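Local coordinates for protein tRNA (uracil(54)-C(5))-methyltransferase (Pyrococcus abyssi, PDB 2JJQ) that methylates C5 of uridine 54 in tRNA, using S-adenosyl-L-methionine as methyl donor and giving 5-methyluridine and S-adenosyl-L-homocysteine, at residues A[126-131]-A[271-276]. Sequence-based numbering, arbitrary orientation.
Sequences GHRNRI and FQTNSY. With SAH (S-adenosyl-L-homocysteine), chain B.
The buried carboxamide of N129 spends both of its N-H bonds on 271-276. One runs from ND2 to the carbonyl O of Q272 (2.7 Å), within that carbonyl's plane. The other runs almost straight (176°) from ND2 to OG of S275, at 2.8 Å. Both acceptors lie close to the amide plane, so the pair fixes the rotation of the group. With chi1 at 67°, CG of N129 sits between its own backbone N and carbonyl carbon, which turns the amide onto the loop. The same ND2 also faces the edge of the F271 ring. A water lies between OD1 of N129 and the carbonyl O of F271, within hydrogen-bonding distance of both.

The backbones add a single beta bridge, R128 with N274. N129 N donates to T273 O (2.9 Å), and S275 N donates to H127 O over a longer 3.3 Å. The R128 side chain runs alongside that of T273, pointing the same way; CB of T273 lies over one face of the guanidinium, 3.6 Å from NH1. N274 is the N-cap of helix 275-288; its OD1 takes a weak bond from Y276 N and another bond from Q277 N. The planes of the N274 amide and the H127 ring are 55° apart, with ND2 of N274 3.6 Å from CD2 of H127. CA of H127 lies at the edge of the Y276 ring.

The carbonyl that N129 grips belongs to a ligand-binding residue: Q272 NE2 donates to OXT of S-adenosyl-L-homocysteine (3.0 Å). Further out, S275 OG bonds E256 of strand 254-258, and N274 ND2 bonds S121 OG and M411 O. The contact thus joins the loop leading into strand 130-136, an outer strand of the five-stranded sheet beside strand 192-199, to the loop and first turn of helix 275-288 in the catalytic domain.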
ATOM      1  N   GLY A 126      -3.157 -11.102   8.386  1.00 20.97           N
ATOM      2  CA  GLY A 126      -3.832 -10.176   9.296  1.00 19.18           C
ATOM      3  C   GLY A 126      -3.230  -8.773   9.345  1.00 18.84           C
ATOM      4  O   GLY A 126      -3.754  -7.919  10.061  1.00 19.07           O
ATOM      5  N   HIS A 127      -2.155  -8.533   8.591  1.00 17.54           N
ATOM      6  CA  HIS A 127      -1.427  -7.225   8.658  1.00 17.20           C
ATOM      7  C   HIS A 127      -2.068  -6.126   7.824  1.00 17.22           C
ATOM      8  O   HIS A 127      -1.823  -4.919   8.051  1.00 16.37           O
ATOM      9  CB  HIS A 127       0.021  -7.379   8.186  1.00 16.24           C
ATOM     10  CG  HIS A 127       0.120  -7.896   6.789  1.00 18.00           C
ATOM     11  ND1 HIS A 127      -0.165  -9.209   6.482  1.00 19.68           N
ATOM     12  CD2 HIS A 127       0.414  -7.289   5.619  1.00 19.94           C
ATOM     13  CE1 HIS A 127      -0.064  -9.385   5.177  1.00 19.70           C
ATOM     14  NE2 HIS A 127       0.276  -8.234   4.626  1.00 16.98           N
ATOM     15  N   ARG A 128      -2.839  -6.526   6.805  1.00 15.52           N
ATOM     16  CA  ARG A 128      -3.331  -5.569   5.855  1.00 14.78           C
ATOM     17  C   ARG A 128      -4.618  -4.920   6.403  1.00 14.13           C
ATOM     18  O   ARG A 128      -5.531  -5.632   6.839  1.00 15.25           O
ATOM     19  CB  ARG A 128      -3.619  -6.284   4.525  1.00 16.30           C
ATOM     20  CG  ARG A 128      -3.772  -5.298   3.401  1.00 20.26           C
ATOM     21  CD  ARG A 128      -3.821  -5.934   2.037  1.00 24.60           C
ATOM     22  NE  ARG A 128      -4.394  -4.893   1.207  1.00 31.07           N
ATOM     23  CZ  ARG A 128      -3.692  -3.938   0.599  1.00 33.72           C
ATOM     24  NH1 ARG A 128      -2.365  -3.948   0.631  1.00 33.27           N
ATOM     25  NH2 ARG A 128      -4.323  -3.002  -0.089  1.00 31.37           N
ATOM     26  N   ASN A 129      -4.713  -3.596   6.299  1.00 13.73           N
ATOM     27  CA  ASN A 129      -5.770  -2.866   6.950  1.00 13.30           C
ATOM     28  C   ASN A 129      -6.798  -2.265   5.983  1.00 13.50           C
ATOM     29  O   ASN A 129      -7.679  -1.508   6.428  1.00 14.46           O
ATOM     30  CB  ASN A 129      -5.133  -1.816   7.858  1.00 11.52           C
ATOM     31  CG  ASN A 129      -4.395  -0.728   7.052  1.00 10.95           C
ATOM     32  OD1 ASN A 129      -4.765  -0.470   5.901  1.00 11.93           O
ATOM     33  ND2 ASN A 129      -3.312  -0.165   7.615  1.00 12.93           N
ATOM     34  N   ARG A 130      -6.716  -2.620   4.689  1.00 13.18           N
ATOM     35  CA  ARG A 130      -7.732  -2.261   3.688  1.00 13.66           C
ATOM     36  C   ARG A 130      -7.822  -3.365   2.622  1.00 15.35           C
ATOM     37  O   ARG A 130      -6.796  -3.813   2.127  1.00 16.00           O
ATOM     38  CB  ARG A 130      -7.414  -0.905   3.034  1.00 14.32           C
ATOM     39  CG  ARG A 130      -8.433  -0.466   2.019  1.00 18.73           C
ATOM     40  CD  ARG A 130      -7.980   0.636   1.069  1.00 24.90           C
ATOM     41  NE  ARG A 130      -9.034   0.803   0.063  1.00 29.60           N
ATOM     42  CZ  ARG A 130      -9.241   1.874  -0.686  1.00 34.22           C
ATOM     43  NH1 ARG A 130      -8.422   2.916  -0.608  1.00 39.80           N
ATOM     44  NH2 ARG A 130     -10.265   1.896  -1.539  1.00 34.67           N
ATOM     45  N   ILE A 131      -9.037  -3.787   2.264  1.00 14.32           N
ATOM     46  CA  ILE A 131      -9.216  -4.615   1.085  1.00 14.74           C
ATOM     47  C   ILE A 131     -10.442  -4.112   0.337  1.00 15.07           C
ATOM     48  O   ILE A 131     -11.367  -3.542   0.981  1.00 15.79           O
ATOM     49  CB  ILE A 131      -9.387  -6.087   1.416  1.00 16.32           C
ATOM     50  CG1 ILE A 131     -10.582  -6.327   2.331  1.00 14.62           C
ATOM     51  CG2 ILE A 131      -8.059  -6.627   2.038  1.00 19.62           C
ATOM     52  CD1 ILE A 131     -10.671  -7.816   2.662  1.00 23.14           C
ATOM     53  N   PHE A 271      -3.918   5.501   3.812  1.00 13.43           N
ATOM     54  CA  PHE A 271      -3.119   5.247   5.026  1.00 13.94           C
ATOM     55  C   PHE A 271      -2.222   4.003   4.710  1.00 15.22           C
ATOM     56  O   PHE A 271      -2.646   3.100   3.944  1.00 13.49           O
ATOM     57  CB  PHE A 271      -4.016   4.945   6.251  1.00 14.58           C
ATOM     58  CG  PHE A 271      -3.228   4.934   7.559  1.00 16.25           C
ATOM     59  CD1 PHE A 271      -2.751   6.118   8.089  1.00 18.86           C
ATOM     60  CD2 PHE A 271      -2.915   3.735   8.191  1.00 17.20           C
ATOM     61  CE1 PHE A 271      -1.978   6.124   9.271  1.00 19.10           C
ATOM     62  CE2 PHE A 271      -2.142   3.739   9.392  1.00 18.73           C
ATOM     63  CZ  PHE A 271      -1.678   4.936   9.901  1.00 19.74           C
ATOM     64  N   GLN A 272      -0.977   4.006   5.207  1.00 12.80           N
ATOM     65  CA  GLN A 272      -0.126   2.867   4.959  1.00 13.78           C
ATOM     66  C   GLN A 272      -0.954   1.566   5.183  1.00 13.14           C
ATOM     67  O   GLN A 272      -1.681   1.451   6.188  1.00 14.36           O
ATOM     68  CB  GLN A 272       1.058   2.871   5.938  1.00 14.28           C
ATOM     69  CG  GLN A 272       1.804   4.205   5.999  1.00 18.47           C
ATOM     70  CD  GLN A 272       2.661   4.306   4.794  1.00 25.07           C
ATOM     71  OE1 GLN A 272       3.003   3.282   4.192  1.00 28.86           O
ATOM     72  NE2 GLN A 272       2.997   5.532   4.391  1.00 25.53           N
ATOM     73  N   THR A 273      -0.806   0.583   4.288  1.00 13.50           N
ATOM     74  CA  THR A 273      -1.691  -0.592   4.305  1.00 14.47           C
ATOM     75  C   THR A 273      -1.281  -1.689   5.281  1.00 13.61           C
ATOM     76  O   THR A 273      -2.073  -2.579   5.536  1.00 13.68           O
ATOM     77  CB  THR A 273      -1.833  -1.209   2.928  1.00 16.33           C
ATOM     78  OG1 THR A 273      -0.524  -1.509   2.418  1.00 15.10           O
ATOM     79  CG2 THR A 273      -2.496  -0.200   1.978  1.00 18.03           C
ATOM     80  N   ASN A 274      -0.045  -1.658   5.762  1.00 12.15           N
ATOM     81  CA  ASN A 274       0.425  -2.677   6.699  1.00 12.57           C
ATOM     82  C   ASN A 274       0.632  -2.000   8.046  1.00 12.21           C
ATOM     83  O   ASN A 274       1.621  -1.334   8.284  1.00 10.62           O
ATOM     84  CB  ASN A 274       1.680  -3.348   6.133  1.00 12.39           C
ATOM     85  CG  ASN A 274       2.288  -4.373   7.075  1.00 13.78           C
ATOM     86  OD1 ASN A 274       2.016  -4.391   8.290  1.00 12.02           O
ATOM     87  ND2 ASN A 274       3.198  -5.180   6.527  1.00 11.67           N
ATOM     88  N   SER A 275      -0.342  -2.145   8.923  1.00 11.36           N
ATOM     89  CA  SER A 275      -0.271  -1.337  10.148  1.00 12.81           C
ATOM     90  C   SER A 275       0.940  -1.739  10.970  1.00 12.96           C
ATOM     91  O   SER A 275       1.533  -0.894  11.662  1.00 12.73           O
ATOM     92  CB  SER A 275      -1.545  -1.489  10.985  1.00 13.64           C
ATOM     93  OG  SER A 275      -2.645  -0.938  10.262  1.00 13.10           O
ATOM     94  N   TYR A 276       1.313  -3.023  10.913  1.00 12.83           N
ATOM     95  CA  TYR A 276       2.361  -3.530  11.841  1.00 13.94           C
ATOM     96  C   TYR A 276       3.696  -2.981  11.480  1.00 14.55           C
ATOM     97  O   TYR A 276       4.436  -2.466  12.332  1.00 14.03           O
ATOM     98  CB  TYR A 276       2.385  -5.048  11.833  1.00 14.18           C
ATOM     99  CG  TYR A 276       1.159  -5.583  12.547  1.00 17.63           C
ATOM    100  CD1 TYR A 276       1.156  -5.736  13.927  1.00 21.39           C
ATOM    101  CD2 TYR A 276      -0.026  -5.840  11.847  1.00 18.89           C
ATOM    102  CE1 TYR A 276       0.004  -6.188  14.607  1.00 22.57           C
ATOM    103  CE2 TYR A 276      -1.168  -6.302  12.519  1.00 21.75           C
ATOM    104  CZ  TYR A 276      -1.140  -6.458  13.888  1.00 23.84           C
ATOM    105  OH  TYR A 276      -2.255  -6.940  14.561  1.00 26.31           O
TER
HETATM  106  N   SAH B1406       4.058  10.229   3.442  1.00 21.75           N
HETATM  107  CA  SAH B1406       2.664   9.908   2.991  1.00 23.85           C
HETATM  108  CB  SAH B1406       2.674   9.145   1.668  1.00 22.33           C
HETATM  109  CG  SAH B1406       3.205   9.967   0.514  1.00 22.54           C
HETATM  110  SD  SAH B1406       2.533   9.251  -0.995  1.00 23.82           S
HETATM  111  C   SAH B1406       2.033   9.012   4.031  1.00 25.26           C
HETATM  112  O   SAH B1406       0.827   8.721   4.037  1.00 26.29           O
HETATM  113  OXT SAH B1406       2.754   8.526   4.891  1.00 26.66           O
HETATM  114  C5' SAH B1406       3.097  10.504  -2.119  1.00 19.92           C
HETATM  115  C4' SAH B1406       2.324  11.814  -1.884  1.00 18.67           C
HETATM  116  O4' SAH B1406       2.636  12.809  -2.894  1.00 18.29           O
HETATM  117  C3' SAH B1406       0.803  11.668  -1.927  1.00 19.19           C
HETATM  118  O3' SAH B1406       0.269  12.037  -0.640  1.00 18.55           O
HETATM  119  C2' SAH B1406       0.357  12.619  -3.067  1.00 18.26           C
HETATM  120  O2' SAH B1406      -0.864  13.330  -2.839  1.00 15.10           O
HETATM  121  C1' SAH B1406       1.471  13.621  -3.137  1.00 17.31           C
HETATM  122  N9  SAH B1406       1.827  14.177  -4.438  1.00 19.79           N
HETATM  123  C8  SAH B1406       1.799  13.564  -5.646  1.00 18.96           C
HETATM  124  N7  SAH B1406       2.333  14.401  -6.576  1.00 20.01           N
HETATM  125  C5  SAH B1406       2.732  15.524  -5.956  1.00 20.24           C
HETATM  126  C6  SAH B1406       3.379  16.795  -6.341  1.00 21.71           C
HETATM  127  N6  SAH B1406       3.686  16.977  -7.649  1.00 23.21           N
HETATM  128  N1  SAH B1406       3.614  17.711  -5.344  1.00 20.51           N
HETATM  129  C2  SAH B1406       3.287  17.492  -4.052  1.00 22.22           C
HETATM  130  N3  SAH B1406       2.685  16.362  -3.655  1.00 16.59           N
HETATM  131  C4  SAH B1406       2.409  15.376  -4.541  1.00 20.62           C
HETATM  132  O   HOH W   1      -4.281  -8.734  12.693  1.00 31.60           O
HETATM  133  O   HOH W   2      -5.099   1.855   4.195  1.00 16.53           O